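Local coordinates for protein leucine aminopeptidase 1 (Caenorhabditis elegans, PDB 2HC9) that removes N-terminal amino acids, preferably leucine, from peptides as a two-zinc aminopeptidase of the M17 family and probably serves in digestion, at residues T156-V161 / Y483-M488; S396-A401 / G472-S477; E245-V250 / H292-T297. The protein carries 1 engineered substitution. One frame throughout, in Å; residues are numbered along the deposited sequence.

In the fold
The three contacts lie about 17 Å from one another, centre to centre. Interaction 1 closes the longest loop of the three, with 321 residues between its segments, tying the start of helix 157-178 to the tail that follows helix 473-480; interactions 3 and 2 come one after the other inside that loop, both within the catalytic domain. Interaction 2 seats helix 473-480 against 396-401, and interaction 3 pairs strand 246-254 with the start of 297-307. The tail also reaches interaction 3, where Tyr483 and Ser485 meet Ser295 and His292. Interactions 2 and 3 reach the same mixed sheet, Phe476 packing on Leu249. All three lie away from the zinc site.

Interaction 1. Residues T156-V161 / Y483-M488; sequences TNEDAV and YTSVPM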
ATOM      1  N   THR A 156      -4.132 -56.797   8.473  1.00 23.00           N
ATOM      2  CA  THR A 156      -5.078 -57.583   9.261  1.00 24.97           C
ATOM      3  C   THR A 156      -6.480 -56.972   9.239  1.00 25.99           C
ATOM      4  O   THR A 156      -6.673 -55.812   8.837  1.00 22.56           O
ATOM      5  CB  THR A 156      -4.623 -57.737  10.731  1.00 26.11           C
ATOM      6  OG1 THR A 156      -4.798 -56.500  11.447  1.00 25.27           O
ATOM      7  CG2 THR A 156      -3.163 -58.198  10.812  1.00 23.70           C
ATOM      8  N   ASN A 157      -7.470 -57.745   9.679  1.00 23.85           N
ATOM      9  CA  ASN A 157      -8.821 -57.199   9.817  1.00 26.73           C
ATOM     10  C   ASN A 157      -8.904 -56.068  10.856  1.00 22.47           C
ATOM     11  O   ASN A 157      -9.627 -55.094  10.651  1.00 19.71           O
ATOM     12  CB  ASN A 157      -9.839 -58.314  10.119  1.00 27.41           C
ATOM     13  CG  ASN A 157     -10.093 -59.226   8.911  1.00 29.03           C
ATOM     14  OD1 ASN A 157      -9.612 -58.982   7.797  1.00 29.52           O
ATOM     15  ND2 ASN A 157     -10.876 -60.277   9.130  1.00 32.77           N
ATOM     16  N   GLU A 158      -8.142 -56.178  11.945  1.00 18.08           N
ATOM     17  CA  GLU A 158      -8.056 -55.105  12.920  1.00 20.61           C
ATOM     18  C   GLU A 158      -7.468 -53.826  12.303  1.00 20.24           C
ATOM     19  O   GLU A 158      -7.943 -52.721  12.578  1.00 20.00           O
ATOM     20  CB  GLU A 158      -7.225 -55.533  14.136  1.00 27.28           C
ATOM     21  CG  GLU A 158      -7.059 -54.406  15.166  1.00 33.05           C
ATOM     22  CD  GLU A 158      -6.425 -54.850  16.483  1.00 46.43           C
ATOM     23  OE1 GLU A 158      -5.749 -55.914  16.529  1.00 45.59           O
ATOM     24  OE2 GLU A 158      -6.597 -54.109  17.479  1.00 49.55           O
ATOM     25  N   ASP A 159      -6.446 -53.978  11.468  1.00 16.39           N
ATOM     26  CA  ASP A 159      -5.919 -52.828  10.713  1.00 15.95           C
ATOM     27  C   ASP A 159      -7.013 -52.119   9.910  1.00 19.34           C
ATOM     28  O   ASP A 159      -7.041 -50.888   9.860  1.00 18.23           O
ATOM     29  CB  ASP A 159      -4.805 -53.235   9.765  1.00 18.00           C
ATOM     30  CG  ASP A 159      -3.542 -53.667  10.476  1.00 19.94           C
ATOM     31  OD1 ASP A 159      -3.252 -53.189  11.600  1.00 21.67           O
ATOM     32  OD2 ASP A 159      -2.835 -54.504   9.879  1.00 20.43           O
ATOM     33  N   ALA A 160      -7.901 -52.897   9.284  1.00 16.63           N
ATOM     34  CA  ALA A 160      -8.930 -52.321   8.427  1.00 18.26           C
ATOM     35  C   ALA A 160      -9.944 -51.541   9.268  1.00 19.59           C
ATOM     36  O   ALA A 160     -10.439 -50.490   8.835  1.00 16.16           O
ATOM     37  CB  ALA A 160      -9.607 -53.379   7.558  1.00 20.15           C
ATOM     38  N   VAL A 161     -10.211 -52.028  10.480  1.00 16.72           N
ATOM     39  CA  VAL A 161     -11.081 -51.272  11.415  1.00 16.27           C
ATOM     40  C   VAL A 161     -10.414 -49.938  11.742  1.00 16.91           C
ATOM     41  O   VAL A 161     -11.052 -48.873  11.674  1.00 14.12           O
ATOM     42  CB  VAL A 161     -11.357 -52.035  12.751  1.00 20.88           C
ATOM     43  CG1 VAL A 161     -12.294 -51.228  13.641  1.00 20.23           C
ATOM     44  CG2 VAL A 161     -12.027 -53.392  12.469  1.00 14.80           C
ATOM     45  N   TYR A 483       1.162 -47.335  21.228  1.00 16.28           N
ATOM     46  CA  TYR A 483       0.404 -47.537  22.458  1.00 15.79           C
ATOM     47  C   TYR A 483      -1.012 -48.080  22.233  1.00 16.49           C
ATOM     48  O   TYR A 483      -1.776 -48.238  23.194  1.00 20.21           O
ATOM     49  CB  TYR A 483       0.312 -46.246  23.245  1.00 16.62           C
ATOM     50  CG  TYR A 483       1.646 -45.620  23.572  1.00 19.54           C
ATOM     51  CD1 TYR A 483       2.587 -46.295  24.356  1.00 22.20           C
ATOM     52  CD2 TYR A 483       1.952 -44.336  23.131  1.00 22.88           C
ATOM     53  CE1 TYR A 483       3.834 -45.700  24.670  1.00 24.56           C
ATOM     54  CE2 TYR A 483       3.178 -43.735  23.445  1.00 21.76           C
ATOM     55  CZ  TYR A 483       4.104 -44.422  24.216  1.00 25.07           C
ATOM     56  OH  TYR A 483       5.317 -43.822  24.521  1.00 23.80           O
ATOM     57  N   THR A 484      -1.357 -48.328  20.971  1.00 20.21           N
ATOM     58  CA  THR A 484      -2.646 -48.931  20.618  1.00 19.09           C
ATOM     59  C   THR A 484      -2.504 -50.433  20.400  1.00 21.55           C
ATOM     60  O   THR A 484      -1.387 -50.982  20.399  1.00 20.83           O
ATOM     61  CB  THR A 484      -3.220 -48.349  19.312  1.00 17.48           C
ATOM     62  OG1 THR A 484      -2.430 -48.801  18.206  1.00 20.01           O
ATOM     63  CG2 THR A 484      -3.235 -46.807  19.358  1.00 22.17           C
ATOM     64  N   SER A 485      -3.650 -51.081  20.171  1.00 22.20           N
ATOM     65  CA  SER A 485      -3.679 -52.483  19.818  1.00 23.34           C
ATOM     66  C   SER A 485      -3.545 -52.729  18.329  1.00 27.84           C
ATOM     67  O   SER A 485      -3.686 -53.874  17.904  1.00 30.64           O
ATOM     68  CB  SER A 485      -4.985 -53.129  20.305  1.00 27.49           C
ATOM     69  OG  SER A 485      -6.114 -52.477  19.739  1.00 29.78           O
ATOM     70  N   VAL A 486      -3.290 -51.689  17.524  1.00 18.67           N
ATOM     71  CA  VAL A 486      -3.388 -51.851  16.070  1.00 20.32           C
ATOM     72  C   VAL A 486      -2.106 -52.447  15.491  1.00 22.87           C
ATOM     73  O   VAL A 486      -1.054 -51.832  15.597  1.00 22.75           O
ATOM     74  CB  VAL A 486      -3.704 -50.506  15.355  1.00 16.98           C
ATOM     75  CG1 VAL A 486      -3.972 -50.755  13.868  1.00 19.19           C
ATOM     76  CG2 VAL A 486      -4.939 -49.838  15.992  1.00 16.50           C
ATOM     77  N   PRO A 487      -2.191 -53.633  14.860  1.00 24.76           N
ATOM     78  CA  PRO A 487      -0.959 -54.282  14.375  1.00 26.60           C
ATOM     79  C   PRO A 487      -0.075 -53.402  13.493  1.00 27.22           C
ATOM     80  O   PRO A 487       1.122 -53.311  13.732  1.00 28.41           O
ATOM     81  CB  PRO A 487      -1.491 -55.493  13.592  1.00 28.26           C
ATOM     82  CG  PRO A 487      -2.757 -55.843  14.297  1.00 26.50           C
ATOM     83  CD  PRO A 487      -3.379 -54.481  14.631  1.00 25.68           C
ATOM     84  N   MET A 488      -0.660 -52.721  12.511  1.00 20.70           N
ATOM     85  CA  MET A 488       0.124 -51.877  11.597  1.00 20.74           C
ATOM     86  C   MET A 488       0.732 -50.634  12.255  1.00 26.87           C
ATOM     87  O   MET A 488       1.572 -49.974  11.642  1.00 26.54           O
ATOM     88  CB  MET A 488      -0.681 -51.452  10.364  1.00 23.00           C
ATOM     89  CG  MET A 488      -1.715 -50.313  10.623  1.00 21.93           C
ATOM     90  SD  MET A 488      -2.854 -49.993   9.257  1.00 21.70           S
ATOM     91  CE  MET A 488      -1.686 -49.724   7.892  1.00 21.67           C
TER
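Asp159 and Glu158, neighbours in the first turn of helix 157-178, take hold of the tail 483-488 with their carboxylates, while Pro487 lies across both. Asp159 OD1 accepts from Met488 N at 2.8 Å, on the syn side and 26° out of the carboxylate plane. With CG beside the backbone N (chi1 -68°), the same carboxylate also turns back on its own helix: OD2 takes Thr156 N at 3.0 Å, and Asp159 N returns a bond to Thr156 OG1, a capping box at the helix start. The Pro487 ring packs CH groups against both carboxylates, its CD 3.3 Å from Asp159 OD1 and 3.4 Å from Glu158 OE1; its fixed phi suits the turn into the 3-10 segment. Glu158, extended with CG anti to its N (chi1 178°), reaches back to the earlier part of the tail, where Ser485 OG gives its hydrogen to OE2 at 2.8 Å. Replacing Asp159 by an alanine would probably leave Met488 N and Thr156 N without their acceptor and weaken both cap and hold. The charge of Asp159 is probably eased by two N-H groups and the helix start, that of Glu158 only partly by the hydroxyl, since OE2 also faces Ser485 O.

Interaction 2. Residues S396-A401 / G472-S477; sequences SGDLVA and GPALFS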
ATOM      1  N   SER A 396       2.951 -41.250   7.847  1.00 15.77           N
ATOM      2  CA  SER A 396       1.505 -40.927   7.848  1.00 16.84           C
ATOM      3  C   SER A 396       1.087 -40.153   6.613  1.00 18.70           C
ATOM      4  O   SER A 396      -0.094 -40.139   6.284  1.00 17.81           O
ATOM      5  CB  SER A 396       1.123 -40.068   9.070  1.00 15.07           C
ATOM      6  OG  SER A 396       1.875 -38.849   9.101  1.00 18.01           O
ATOM      7  N   GLY A 397       2.038 -39.490   5.953  1.00 17.81           N
ATOM      8  CA  GLY A 397       1.701 -38.468   4.953  1.00 17.06           C
ATOM      9  C   GLY A 397       1.314 -37.078   5.461  1.00 20.90           C
ATOM     10  O   GLY A 397       1.139 -36.163   4.651  1.00 21.36           O
ATOM     11  N   ASP A 398       1.216 -36.903   6.786  1.00 17.69           N
ATOM     12  CA  ASP A 398       1.005 -35.579   7.395  1.00 17.96           C
ATOM     13  C   ASP A 398       2.432 -35.059   7.681  1.00 15.22           C
ATOM     14  O   ASP A 398       2.962 -35.251   8.766  1.00 15.14           O
ATOM     15  CB  ASP A 398       0.223 -35.702   8.717  1.00 15.45           C
ATOM     16  CG  ASP A 398      -1.287 -35.893   8.522  1.00 14.62           C
ATOM     17  OD1 ASP A 398      -1.785 -35.926   7.360  1.00 16.45           O
ATOM     18  OD2 ASP A 398      -1.982 -36.025   9.549  1.00 15.00           O
ATOM     19  N   LEU A 399       3.061 -34.470   6.676  1.00 17.16           N
ATOM     20  CA  LEU A 399       4.502 -34.144   6.743  1.00 18.47           C
ATOM     21  C   LEU A 399       4.827 -33.136   7.821  1.00 14.51           C
ATOM     22  O   LEU A 399       4.003 -32.267   8.143  1.00 15.43           O
ATOM     23  CB  LEU A 399       4.989 -33.629   5.387  1.00 15.55           C
ATOM     24  CG  LEU A 399       4.971 -34.693   4.276  1.00 19.19           C
ATOM     25  CD1 LEU A 399       5.266 -34.064   2.914  1.00 15.49           C
ATOM     26  CD2 LEU A 399       6.040 -35.735   4.595  1.00 23.25           C
ATOM     27  N   VAL A 400       6.024 -33.273   8.397  1.00 16.55           N
ATOM     28  CA  VAL A 400       6.489 -32.366   9.463  1.00 15.77           C
ATOM     29  C   VAL A 400       7.952 -31.998   9.155  1.00 16.22           C
ATOM     30  O   VAL A 400       8.751 -32.881   8.761  1.00 17.86           O
ATOM     31  CB  VAL A 400       6.410 -33.035  10.842  1.00 14.01           C
ATOM     32  CG1 VAL A 400       6.933 -32.095  11.932  1.00 16.30           C
ATOM     33  CG2 VAL A 400       4.962 -33.473  11.167  1.00 15.77           C
ATOM     34  N   ALA A 401       8.273 -30.711   9.301  1.00 15.40           N
ATOM     35  CA  ALA A 401       9.638 -30.204   9.156  1.00 16.90           C
ATOM     36  C   ALA A 401      10.030 -29.516  10.460  1.00 14.73           C
ATOM     37  O   ALA A 401       9.166 -28.987  11.196  1.00 16.72           O
ATOM     38  CB  ALA A 401       9.713 -29.182   7.960  1.00 16.12           C
ATOM     39  N   GLY A 472      -3.582 -34.193  10.918  1.00 14.17           N
ATOM     40  CA  GLY A 472      -3.415 -34.353  12.362  1.00 13.85           C
ATOM     41  C   GLY A 472      -3.692 -35.786  12.829  1.00 14.59           C
ATOM     42  O   GLY A 472      -2.824 -36.391  13.430  1.00 15.61           O
ATOM     43  N   PRO A 473      -4.906 -36.326  12.567  1.00 17.86           N
ATOM     44  CA  PRO A 473      -5.179 -37.728  12.960  1.00 16.61           C
ATOM     45  C   PRO A 473      -4.176 -38.758  12.409  1.00 14.09           C
ATOM     46  O   PRO A 473      -3.752 -39.652  13.146  1.00 17.28           O
ATOM     47  CB  PRO A 473      -6.592 -37.988  12.414  1.00 18.63           C
ATOM     48  CG  PRO A 473      -7.248 -36.575  12.420  1.00 17.72           C
ATOM     49  CD  PRO A 473      -6.114 -35.644  12.034  1.00 15.16           C
ATOM     50  N   ALA A 474      -3.775 -38.629  11.153  1.00 13.69           N
ATOM     51  CA  ALA A 474      -2.831 -39.608  10.592  1.00 13.29           C
ATOM     52  C   ALA A 474      -1.473 -39.451  11.280  1.00 17.50           C
ATOM     53  O   ALA A 474      -0.872 -40.438  11.689  1.00 15.69           O
ATOM     54  CB  ALA A 474      -2.710 -39.463   9.070  1.00 15.31           C
ATOM     55  N   LEU A 475      -0.997 -38.214  11.415  1.00 18.43           N
ATOM     56  CA  LEU A 475       0.281 -37.940  12.102  1.00 14.62           C
ATOM     57  C   LEU A 475       0.320 -38.550  13.504  1.00 15.52           C
ATOM     58  O   LEU A 475       1.260 -39.269  13.847  1.00 15.60           O
ATOM     59  CB  LEU A 475       0.489 -36.421  12.252  1.00 14.12           C
ATOM     60  CG  LEU A 475       1.800 -36.059  12.954  1.00 16.59           C
ATOM     61  CD1 LEU A 475       3.048 -36.615  12.176  1.00 16.13           C
ATOM     62  CD2 LEU A 475       1.885 -34.528  13.060  1.00 14.68           C
ATOM     63  N   PHE A 476      -0.690 -38.262  14.324  1.00 15.71           N
ATOM     64  CA  PHE A 476      -0.648 -38.745  15.700  1.00 16.25           C
ATOM     65  C   PHE A 476      -0.955 -40.224  15.851  1.00 17.56           C
ATOM     66  O   PHE A 476      -0.519 -40.850  16.799  1.00 16.45           O
ATOM     67  CB  PHE A 476      -1.489 -37.889  16.640  1.00 15.72           C
ATOM     68  CG  PHE A 476      -0.829 -36.584  16.962  1.00 16.67           C
ATOM     69  CD1 PHE A 476       0.194 -36.536  17.901  1.00 18.38           C
ATOM     70  CD2 PHE A 476      -1.160 -35.429  16.256  1.00 18.01           C
ATOM     71  CE1 PHE A 476       0.870 -35.330  18.170  1.00 20.91           C
ATOM     72  CE2 PHE A 476      -0.511 -34.213  16.531  1.00 22.49           C
ATOM     73  CZ  PHE A 476       0.513 -34.170  17.485  1.00 19.69           C
ATOM     74  N   SER A 477      -1.691 -40.776  14.900  1.00 18.02           N
ATOM     75  CA  SER A 477      -1.886 -42.227  14.871  1.00 21.31           C
ATOM     76  C   SER A 477      -0.568 -42.942  14.670  1.00 20.98           C
ATOM     77  O   SER A 477      -0.304 -43.930  15.340  1.00 19.70           O
ATOM     78  CB  SER A 477      -2.856 -42.612  13.755  1.00 20.18           C
ATOM     79  OG  SER A 477      -4.140 -42.192  14.153  1.00 23.99           O
TER
HETATM   80  O   HOH W   1      -4.508 -36.769   9.032  1.00 16.28           O
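Asp398 OD2 is gripped by two backbone amides and a water. Gly472 N gives it a bond of 2.8 Å and Leu475 N one of 3.0 Å, reaching it from opposite faces of the carboxylate, each about 48° out of the plane. Water 1 donates to the same oxygen at 2.7 Å and accepts from Ala474 N, so that the amide lying between the two direct donors is satisfied as well. An aspartate suits the place because its short side chain brings a charged acceptor to the N-terminal end of helix 473-480, where the helix dipole would probably favour the negative charge. Gly472, the N-cap residue, has a positive phi of 129° that a side chain would make strained. The other oxygen, OD1, forms a salt bridge with Arg129.

Beside the carboxylate, Ser396 sets CB 3.3 Å from Ala474 O. Its OG stands between its own N and carbonyl carbon (chi1 58°), which lets it accept from Asp398 N in an ST turn and also bond to Ala392 O. Farther on, Val400 CG2 meets Leu475 CD2 at 3.8 Å, the two side chains crossing at about a right angle.

The contact thus joins the end of helix 383-396 and strand 400-402 to helix 473-480. Ile389 touches both Val400 and Leu475, and Pro473 rests on helix 157-178.

Interaction 3. Residues E245-V250 / H292-T297; sequences EHIALV and HGFSQT
Thr297 and Ile247 meet in the buried, well-bonded part of this contact, where strand 246-254 begins to pair in parallel with strand 297-307. Ile247 N donates to Thr297 O at 2.9 Å, and Thr297 N returns a weak bond to Glu245 O at 3.3 Å; the two bonds flank His246, which bridges with Thr297. A beta-branched threonine fits such a strand position, and its OG1 is bonded to Ser243 and Val240 N. Next to the bridge, Ile247 CD1 comes up to the edge of the Phe294 ring, 4.1 Å from CZ, a light apolar touch with the two side chains crossing at about a right angle.

Gln296 gives the contact its polar grip, also buried. Its chain is bent, with CG beside the backbone N (chi1 -53°) and a further turn at chi2, which brings OE1 within 2.7 Å of Glu245 N. The bond is nearly straight at the hydrogen, 168°, with the donor tilted 20° from the carbonyl plane. OE1 also takes a bond from Thr244 OG1, and NE2 donates to Ser295 OG at 3.2 Å, which fixes the rotation of the amide.

Glu245 and His246, by contrast, are partly exposed, and their side chains make no polar bond across the contact. Glu245 lays CB near the amide, but the chain bends so that its carboxylate takes no part; the His246 ring approaches Thr297 obliquely, CD2 3.6 Å from CB.

Strand 246-254 runs between 297-307 and 356-361: Ile247 touches Leu298 on one neighbour and Phe358 on the other, while Ala248 packs on helix 337-350. Tyr483, from the tail after helix 473-480, lies against Glu245 and Gln296.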
ATOM      1  N   GLU A 245       3.457 -43.069  30.525  1.00 20.09           N
ATOM      2  CA  GLU A 245       3.313 -41.753  29.856  1.00 22.01           C
ATOM      3  C   GLU A 245       2.037 -41.002  30.226  1.00 22.83           C
ATOM      4  O   GLU A 245       1.009 -41.594  30.589  1.00 19.19           O
ATOM      5  CB  GLU A 245       3.376 -41.894  28.327  1.00 23.27           C
ATOM      6  CG  GLU A 245       4.588 -42.675  27.788  1.00 23.36           C
ATOM      7  CD  GLU A 245       5.947 -42.077  28.160  1.00 30.54           C
ATOM      8  OE1 GLU A 245       6.029 -40.866  28.469  1.00 25.43           O
ATOM      9  OE2 GLU A 245       6.945 -42.838  28.139  1.00 26.70           O
ATOM     10  N   HIS A 246       2.101 -39.679  30.107  1.00 18.91           N
ATOM     11  CA  HIS A 246       0.980 -38.815  30.415  1.00 15.78           C
ATOM     12  C   HIS A 246       1.035 -37.730  29.349  1.00 17.02           C
ATOM     13  O   HIS A 246       1.876 -36.833  29.419  1.00 18.99           O
ATOM     14  CB  HIS A 246       1.147 -38.218  31.827  1.00 18.82           C
ATOM     15  CG  HIS A 246       0.978 -39.240  32.901  1.00 22.81           C
ATOM     16  ND1 HIS A 246       2.004 -40.074  33.288  1.00 27.36           N
ATOM     17  CD2 HIS A 246      -0.113 -39.631  33.596  1.00 22.52           C
ATOM     18  CE1 HIS A 246       1.561 -40.909  34.210  1.00 27.12           C
ATOM     19  NE2 HIS A 246       0.281 -40.664  34.414  1.00 25.97           N
ATOM     20  N   ILE A 247       0.202 -37.893  28.319  1.00 17.54           N
ATOM     21  CA  ILE A 247       0.374 -37.155  27.059  1.00 17.09           C
ATOM     22  C   ILE A 247      -0.805 -36.200  26.901  1.00 18.30           C
ATOM     23  O   ILE A 247      -1.951 -36.603  27.094  1.00 18.42           O
ATOM     24  CB  ILE A 247       0.433 -38.142  25.846  1.00 17.20           C
ATOM     25  CG1 ILE A 247       1.611 -39.124  26.011  1.00 19.22           C
ATOM     26  CG2 ILE A 247       0.503 -37.381  24.525  1.00 18.51           C
ATOM     27  CD1 ILE A 247       1.502 -40.394  25.169  1.00 19.90           C
ATOM     28  N   ALA A 248      -0.526 -34.931  26.583  1.00 15.06           N
ATOM     29  CA  ALA A 248      -1.595 -33.961  26.311  1.00 14.85           C
ATOM     30  C   ALA A 248      -1.532 -33.527  24.861  1.00 18.54           C
ATOM     31  O   ALA A 248      -0.446 -33.266  24.322  1.00 17.65           O
ATOM     32  CB  ALA A 248      -1.479 -32.754  27.220  1.00 17.93           C
ATOM     33  N   LEU A 249      -2.707 -33.455  24.228  1.00 16.65           N
ATOM     34  CA  LEU A 249      -2.857 -32.911  22.890  1.00 15.98           C
ATOM     35  C   LEU A 249      -3.633 -31.600  23.003  1.00 17.36           C
ATOM     36  O   LEU A 249      -4.857 -31.609  23.187  1.00 15.57           O
ATOM     37  CB  LEU A 249      -3.645 -33.882  21.982  1.00 17.90           C
ATOM     38  CG  LEU A 249      -3.054 -35.291  21.901  1.00 17.74           C
ATOM     39  CD1 LEU A 249      -3.998 -36.263  21.179  1.00 15.41           C
ATOM     40  CD2 LEU A 249      -1.650 -35.300  21.240  1.00 19.18           C
ATOM     41  N   VAL A 250      -2.914 -30.487  22.895  1.00 15.34           N
ATOM     42  CA  VAL A 250      -3.521 -29.167  23.094  1.00 16.24           C
ATOM     43  C   VAL A 250      -3.765 -28.568  21.696  1.00 13.90           C
ATOM     44  O   VAL A 250      -2.847 -28.476  20.894  1.00 18.17           O
ATOM     45  CB  VAL A 250      -2.615 -28.238  23.954  1.00 14.55           C
ATOM     46  CG1 VAL A 250      -3.370 -26.913  24.332  1.00 15.24           C
ATOM     47  CG2 VAL A 250      -2.143 -28.978  25.277  1.00 15.58           C
ATOM     48  N   HIS A 292      -8.833 -47.444  19.977  1.00 17.88           N
ATOM     49  CA  HIS A 292      -8.009 -48.618  19.751  1.00 18.83           C
ATOM     50  C   HIS A 292      -7.102 -48.986  20.916  1.00 19.34           C
ATOM     51  O   HIS A 292      -5.927 -49.293  20.735  1.00 22.83           O
ATOM     52  CB  HIS A 292      -7.313 -48.512  18.399  1.00 19.62           C
ATOM     53  CG  HIS A 292      -8.276 -48.592  17.257  1.00 24.05           C
ATOM     54  ND1 HIS A 292      -8.678 -49.793  16.718  1.00 21.51           N
ATOM     55  CD2 HIS A 292      -8.977 -47.631  16.607  1.00 20.11           C
ATOM     56  CE1 HIS A 292      -9.577 -49.571  15.774  1.00 22.49           C
ATOM     57  NE2 HIS A 292      -9.775 -48.267  15.684  1.00 17.79           N
ATOM     58  N   GLY A 293      -7.683 -48.996  22.110  1.00 20.02           N
ATOM     59  CA  GLY A 293      -7.035 -49.575  23.272  1.00 24.91           C
ATOM     60  C   GLY A 293      -5.792 -48.804  23.694  1.00 24.92           C
ATOM     61  O   GLY A 293      -4.763 -49.395  24.018  1.00 27.26           O
ATOM     62  N   PHE A 294      -5.879 -47.482  23.676  1.00 18.74           N
ATOM     63  CA  PHE A 294      -4.709 -46.653  23.972  1.00 21.50           C
ATOM     64  C   PHE A 294      -4.252 -46.832  25.430  1.00 19.25           C
ATOM     65  O   PHE A 294      -5.016 -46.597  26.383  1.00 19.93           O
ATOM     66  CB  PHE A 294      -5.001 -45.171  23.716  1.00 18.69           C
ATOM     67  CG  PHE A 294      -3.755 -44.312  23.645  1.00 18.75           C
ATOM     68  CD1 PHE A 294      -2.995 -44.259  22.467  1.00 20.36           C
ATOM     69  CD2 PHE A 294      -3.369 -43.526  24.734  1.00 18.10           C
ATOM     70  CE1 PHE A 294      -1.837 -43.453  22.388  1.00 19.83           C
ATOM     71  CE2 PHE A 294      -2.224 -42.721  24.663  1.00 17.76           C
ATOM     72  CZ  PHE A 294      -1.459 -42.690  23.488  1.00 17.44           C
ATOM     73  N   SER A 295      -3.001 -47.235  25.583  1.00 19.54           N
ATOM     74  CA  SER A 295      -2.533 -47.842  26.824  1.00 22.26           C
ATOM     75  C   SER A 295      -1.961 -46.806  27.807  1.00 21.82           C
ATOM     76  O   SER A 295      -1.644 -47.146  28.947  1.00 21.17           O
ATOM     77  CB  SER A 295      -1.471 -48.898  26.524  1.00 20.87           C
ATOM     78  OG  SER A 295      -0.284 -48.286  26.051  1.00 24.78           O
ATOM     79  N   GLN A 296      -1.796 -45.560  27.353  1.00 19.25           N
ATOM     80  CA  GLN A 296      -1.218 -44.512  28.201  1.00 17.11           C
ATOM     81  C   GLN A 296      -2.256 -43.467  28.549  1.00 17.19           C
ATOM     82  O   GLN A 296      -3.327 -43.430  27.971  1.00 19.57           O
ATOM     83  CB  GLN A 296      -0.014 -43.873  27.510  1.00 19.70           C
ATOM     84  CG  GLN A 296       1.018 -44.875  27.067  1.00 21.69           C
ATOM     85  CD  GLN A 296       1.632 -45.622  28.238  1.00 28.09           C
ATOM     86  OE1 GLN A 296       2.024 -45.016  29.241  1.00 26.56           O
ATOM     87  NE2 GLN A 296       1.682 -46.955  28.133  1.00 29.02           N
ATOM     88  N   THR A 297      -1.952 -42.625  29.525  1.00 18.34           N
ATOM     89  CA  THR A 297      -2.886 -41.593  29.875  1.00 14.95           C
ATOM     90  C   THR A 297      -2.789 -40.525  28.782  1.00 17.86           C
ATOM     91  O   THR A 297      -1.681 -40.161  28.352  1.00 18.59           O
ATOM     92  CB  THR A 297      -2.548 -40.994  31.257  1.00 20.59           C
ATOM     93  OG1 THR A 297      -2.833 -41.976  32.271  1.00 22.24           O
ATOM     94  CG2 THR A 297      -3.372 -39.730  31.524  1.00 19.69           C
TER